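Sister chromatid cohesion protein PDS5 homolog C (Arabidopsis thaliana, PDB 7DE9) acts as a cohesin cofactor in sister chromatid cohesion and in DNA repair by homologous recombination, and reads histone H3 carrying a monomethylated lysine through its tudor domain. Local coordinates at residues V19-P22 with M23-A26; L54-K57 with N58-W61. All blocks are in the same frame, centred on the assembly; numbering follows the deposited sequence.

Contact 1: residues V19-P22 with M23-A26; sequences VWWP and MDQA
With its CG swung away from the backbone N (chi1 178°), Trp20 lays its indole along the Gln25-Ala26 peptide. Trp21 and Asp24 instead both hold CG opposite their carbonyl carbons (chi1 -69° for Trp21), and this shared choice points ring and carboxylate the same way, side by side. They belong to the turn of the β-hairpin between strands 16-21 and 26-36 of the tudor domain, closed by a G1 β-bulge in which Gln25 and Ala26 both face Trp21. Two backbone bonds shut it: Trp21 N gives its hydrogen to Ala26 O at 2.8 Å, and Ala26 N returns one to Trp21 O at 3.1 Å. Within the loop, Asp24 N to Trp21 O and Gln25 N to Pro22 O are weak. Pro22 suits the start of the turn because its ring already restricts phi to the value needed there, while Gln25 occupies the bulge position with positive phi. The Trp20 indole, broad and flat, has Ala26 N over one face, and its CH2 comes to 3.3 Å from Gln25 C; Tyr27 meets the same indole edge-to-face. Trp21 turns to the peptide-binding side, where it makes a cation-pi contact with a basic side chain of the bound histone peptide and packs on the modified side chain, consistent with the aromatic lining of a methyl-lysine pocket; its NE1 bonds Tyr46 OH. Asp24, short and carrying two acceptor oxygens, suits a place beside the ligand: OD1 bonds a polar peptide side chain, and OD2 bonds the peptide backbone and Tyr28 OH, which together should fix the rotation of the carboxylate. With the indole and carboxylate planes 29° apart, Asp24 OD2 stands 4.1 Å from Trp21 CE3.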
loop_
_atom_site.group_PDB
_atom_site.type_symbol
_atom_site.label_atom_id
_atom_site.label_comp_id
_atom_site.label_asym_id
_atom_site.label_seq_id
_atom_site.Cartn_x
_atom_site.Cartn_y
_atom_site.Cartn_z
ATOM N N VAL A 19 0.018 -0.935 -5.593
ATOM C CA VAL A 19 1.247 -1.306 -4.908
ATOM C C VAL A 19 1.941 -2.410 -5.697
ATOM O O VAL A 19 1.303 -3.375 -6.123
ATOM C CB VAL A 19 0.979 -1.781 -3.460
ATOM C CG1 VAL A 19 2.279 -2.054 -2.739
ATOM C CG2 VAL A 19 0.156 -0.747 -2.691
ATOM N N TRP A 20 3.243 -2.244 -5.902
ATOM C CA TRP A 20 4.047 -3.210 -6.638
ATOM C C TRP A 20 4.475 -4.379 -5.750
ATOM O O TRP A 20 5.136 -4.186 -4.729
ATOM C CB TRP A 20 5.271 -2.501 -7.233
ATOM C CG TRP A 20 6.219 -3.372 -7.966
ATOM C CD1 TRP A 20 7.415 -3.842 -7.511
ATOM C CD2 TRP A 20 6.073 -3.865 -9.302
ATOM N NE1 TRP A 20 8.018 -4.605 -8.478
ATOM C CE2 TRP A 20 7.213 -4.639 -9.588
ATOM C CE3 TRP A 20 5.082 -3.736 -10.283
ATOM C CZ2 TRP A 20 7.394 -5.279 -10.811
ATOM C CZ3 TRP A 20 5.262 -4.371 -11.495
ATOM C CH2 TRP A 20 6.413 -5.133 -11.751
ATOM N N TRP A 21 4.087 -5.589 -6.137
ATOM C CA TRP A 21 4.609 -6.809 -5.527
ATOM C C TRP A 21 5.648 -7.392 -6.476
ATOM O O TRP A 21 5.297 -7.921 -7.551
ATOM C CB TRP A 21 3.507 -7.834 -5.256
ATOM C CG TRP A 21 2.534 -7.451 -4.180
ATOM C CD1 TRP A 21 2.186 -6.188 -3.794
ATOM C CD2 TRP A 21 1.792 -8.345 -3.351
ATOM N NE1 TRP A 21 1.261 -6.247 -2.778
ATOM C CE2 TRP A 21 1.007 -7.561 -2.485
ATOM C CE3 TRP A 21 1.710 -9.739 -3.259
ATOM C CZ2 TRP A 21 0.157 -8.120 -1.539
ATOM C CZ3 TRP A 21 0.863 -10.295 -2.320
ATOM C CH2 TRP A 21 0.096 -9.486 -1.471
ATOM N N PRO A 22 6.930 -7.254 -6.100
ATOM C CA PRO A 22 8.066 -7.660 -6.934
ATOM C C PRO A 22 8.031 -9.137 -7.306
ATOM O O PRO A 22 8.397 -9.494 -8.427
ATOM C CB PRO A 22 9.275 -7.355 -6.047
ATOM C CG PRO A 22 8.820 -6.284 -5.137
ATOM C CD PRO A 22 7.363 -6.535 -4.888
HETATM N N MSE A 23 7.606 -9.984 -6.376
HETATM C CA MSE A 23 7.644 -11.418 -6.617
HETATM C C MSE A 23 6.723 -11.817 -7.749
HETATM O O MSE A 23 7.024 -12.746 -8.493
HETATM C CB MSE A 23 7.272 -12.196 -5.365
HETATM C CG MSE A 23 8.456 -12.896 -4.752
HETATM SE SE MSE A 23 7.951 -13.893 -3.192
HETATM C CE MSE A 23 7.467 -15.550 -4.027
ATOM N N ASP A 24 5.595 -11.123 -7.870
ATOM C CA ASP A 24 4.645 -11.398 -8.945
ATOM C C ASP A 24 4.877 -10.510 -10.160
ATOM O O ASP A 24 4.225 -10.690 -11.187
ATOM C CB ASP A 24 3.200 -11.210 -8.469
ATOM C CG ASP A 24 2.777 -12.227 -7.417
ATOM O OD1 ASP A 24 3.446 -13.272 -7.266
ATOM O OD2 ASP A 24 1.755 -11.972 -6.745
ATOM N N GLN A 25 5.802 -9.558 -10.032
ATOM C CA GLN A 25 5.976 -8.481 -11.008
ATOM C C GLN A 25 4.619 -7.906 -11.339
ATOM O O GLN A 25 4.230 -7.840 -12.513
ATOM C CB GLN A 25 6.663 -8.950 -12.291
ATOM C CG GLN A 25 7.993 -9.630 -12.080
ATOM C CD GLN A 25 7.877 -11.135 -12.189
ATOM O OE1 GLN A 25 7.646 -11.673 -13.273
ATOM N NE2 GLN A 25 8.012 -11.822 -11.062
ATOM N N ALA A 26 3.891 -7.511 -10.300
ATOM C CA ALA A 26 2.519 -7.061 -10.519
ATOM C C ALA A 26 2.167 -5.837 -9.698
ATOM O O ALA A 26 2.724 -5.629 -8.634
ATOM C CB ALA A 26 1.541 -8.188 -10.196
#

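Contact 2: residues L54-K57 with N58-W61; sequences LYLK and NQKW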
loop_
_atom_site.group_PDB
_atom_site.type_symbol
_atom_site.label_atom_id
_atom_site.label_comp_id
_atom_site.label_asym_id
_atom_site.label_seq_id
_atom_site.Cartn_x
_atom_site.Cartn_y
_atom_site.Cartn_z
ATOM N N LEU A 54 2.229 -1.373 5.572
ATOM C CA LEU A 54 3.361 -1.100 4.687
ATOM C C LEU A 54 4.151 0.149 5.050
ATOM O O LEU A 54 3.579 1.148 5.474
ATOM C CB LEU A 54 2.870 -0.940 3.244
ATOM C CG LEU A 54 2.272 -2.134 2.505
ATOM C CD1 LEU A 54 1.646 -1.664 1.206
ATOM C CD2 LEU A 54 3.347 -3.174 2.234
ATOM N N TYR A 55 5.464 0.087 4.848
ATOM C CA TYR A 55 6.292 1.279 4.781
ATOM C C TYR A 55 6.403 1.659 3.314
ATOM O O TYR A 55 7.198 1.083 2.574
ATOM C CB TYR A 55 7.673 1.032 5.380
ATOM C CG TYR A 55 8.559 2.259 5.454
ATOM C CD1 TYR A 55 8.222 3.337 6.263
ATOM C CD2 TYR A 55 9.741 2.329 4.731
ATOM C CE1 TYR A 55 9.034 4.451 6.343
ATOM C CE2 TYR A 55 10.560 3.438 4.806
ATOM C CZ TYR A 55 10.200 4.497 5.608
ATOM O OH TYR A 55 11.014 5.606 5.683
ATOM N N LEU A 56 5.587 2.611 2.887
ATOM C CA LEU A 56 5.466 2.904 1.468
ATOM C C LEU A 56 6.730 3.512 0.869
ATOM O O LEU A 56 6.960 3.399 -0.335
ATOM C CB LEU A 56 4.271 3.820 1.231
ATOM C CG LEU A 56 2.970 3.034 1.349
ATOM C CD1 LEU A 56 1.779 3.945 1.265
ATOM C CD2 LEU A 56 2.903 1.987 0.258
ATOM N N LYS A 57 7.560 4.127 1.709
ATOM C CA LYS A 57 8.786 4.763 1.239
ATOM C C LYS A 57 9.769 3.750 0.656
ATOM O O LYS A 57 10.586 4.089 -0.202
ATOM C CB LYS A 57 9.450 5.548 2.371
ATOM C CG LYS A 57 9.338 7.055 2.223
ATOM C CD LYS A 57 9.376 7.766 3.564
ATOM C CE LYS A 57 8.173 7.391 4.413
ATOM N NZ LYS A 57 8.114 8.214 5.648
ATOM N N ASN A 58 9.688 2.507 1.121
ATOM C CA ASN A 58 10.529 1.436 0.592
ATOM C C ASN A 58 9.733 0.491 -0.295
ATOM O O ASN A 58 10.117 -0.659 -0.506
ATOM C CB ASN A 58 11.198 0.661 1.726
ATOM C CG ASN A 58 12.694 0.899 1.785
ATOM O OD1 ASN A 58 13.367 0.938 0.754
ATOM N ND2 ASN A 58 13.219 1.079 2.990
ATOM N N GLN A 59 8.621 0.998 -0.812
ATOM C CA GLN A 59 7.787 0.257 -1.745
ATOM C C GLN A 59 7.778 0.943 -3.095
ATOM O O GLN A 59 7.891 2.164 -3.183
ATOM C CB GLN A 59 6.350 0.144 -1.228
ATOM C CG GLN A 59 6.189 -0.695 0.024
ATOM C CD GLN A 59 6.350 -2.174 -0.246
ATOM O OE1 GLN A 59 6.023 -2.657 -1.332
ATOM N NE2 GLN A 59 6.860 -2.904 0.741
ATOM N N LYS A 60 7.649 0.158 -4.152
ATOM C CA LYS A 60 7.261 0.729 -5.421
ATOM C C LYS A 60 5.746 0.748 -5.444
ATOM O O LYS A 60 5.089 -0.265 -5.212
ATOM C CB LYS A 60 7.852 -0.048 -6.597
ATOM C CG LYS A 60 9.352 0.047 -6.635
ATOM C CD LYS A 60 9.739 1.369 -7.267
ATOM C CE LYS A 60 11.126 1.806 -6.867
ATOM N NZ LYS A 60 11.966 0.701 -6.307
ATOM N N TRP A 61 5.198 1.929 -5.674
ATOM C CA TRP A 61 3.761 2.097 -5.695
ATOM C C TRP A 61 3.449 3.407 -6.397
ATOM O O TRP A 61 4.318 4.266 -6.541
ATOM C CB TRP A 61 3.188 2.092 -4.277
ATOM C CG TRP A 61 3.573 3.316 -3.529
ATOM C CD1 TRP A 61 4.703 3.507 -2.790
ATOM C CD2 TRP A 61 2.840 4.540 -3.468
ATOM N NE1 TRP A 61 4.710 4.775 -2.261
ATOM C CE2 TRP A 61 3.577 5.429 -2.667
ATOM C CE3 TRP A 61 1.629 4.968 -4.015
ATOM C CZ2 TRP A 61 3.141 6.721 -2.400
ATOM C CZ3 TRP A 61 1.197 6.247 -3.750
ATOM C CH2 TRP A 61 1.949 7.110 -2.949
#
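A 3-10 turn links strand 51-54 to the closing strand 61-63 of this small tudor barrel, and residues 54-57 meet 58-61 around it. Two backbone bonds from residue i+3 to i define it: Asn58 N to Tyr55 O at 3.2 Å and Gln59 N to Leu56 O at 3.0 Å. Leu56, branched and apolar, suits the inner side of the turn. Its CD2 lies over one face of the Trp61 indole, 4.1 Å from the centroid of the five-membered ring, a CH-pi contact, and Leu12 backs both residues. Trp61 reaches this place with CG between the backbone N and the carbonyl carbon (chi1 70°), which folds the ring back toward the turn; so placed, the indole crosses Leu56 at about a right angle. Tyr55 CD2 packs 3.7 Å from Asn58 CB, the tyrosine ring 57° from the amide plane of Asn58, while the Tyr55 hydroxyl bonds Lys40 NZ. Gln59 bends at chi2 and brings NE2 to 3.8 Å from Leu54 CD2; the flexible chain lets the amide rest on an apolar neighbour while OE1 accepts a hydrogen bond from a basic side chain of the bound peptide. Such a one-turn 3-10 helix before the last strand is characteristic of SH3-like barrels, the clan to which tudor domains belong.

In the fold
Contacts 1 and 2 follow in series along the chain, yet they meet side by side, their centres about 12 Å apart. Strand 16-21 joins them: Trp20 N is probably hydrogen-bonded to Lys60 O at 2.8 Å, and Val19 CG1 packs 4.0 Å from Leu54 CD1. Both are partly buried, each with two buried residues and its own backbone bonds. Contact 2 lies nearer the centre of the chain and is marked by the packing of Leu56 on Trp61, whereas contact 1 is more peripheral and turns Trp21 and Asp24 to the histone peptide. Contact 2 meets that peptide too, but with a neutral amide oxygen and a leucine.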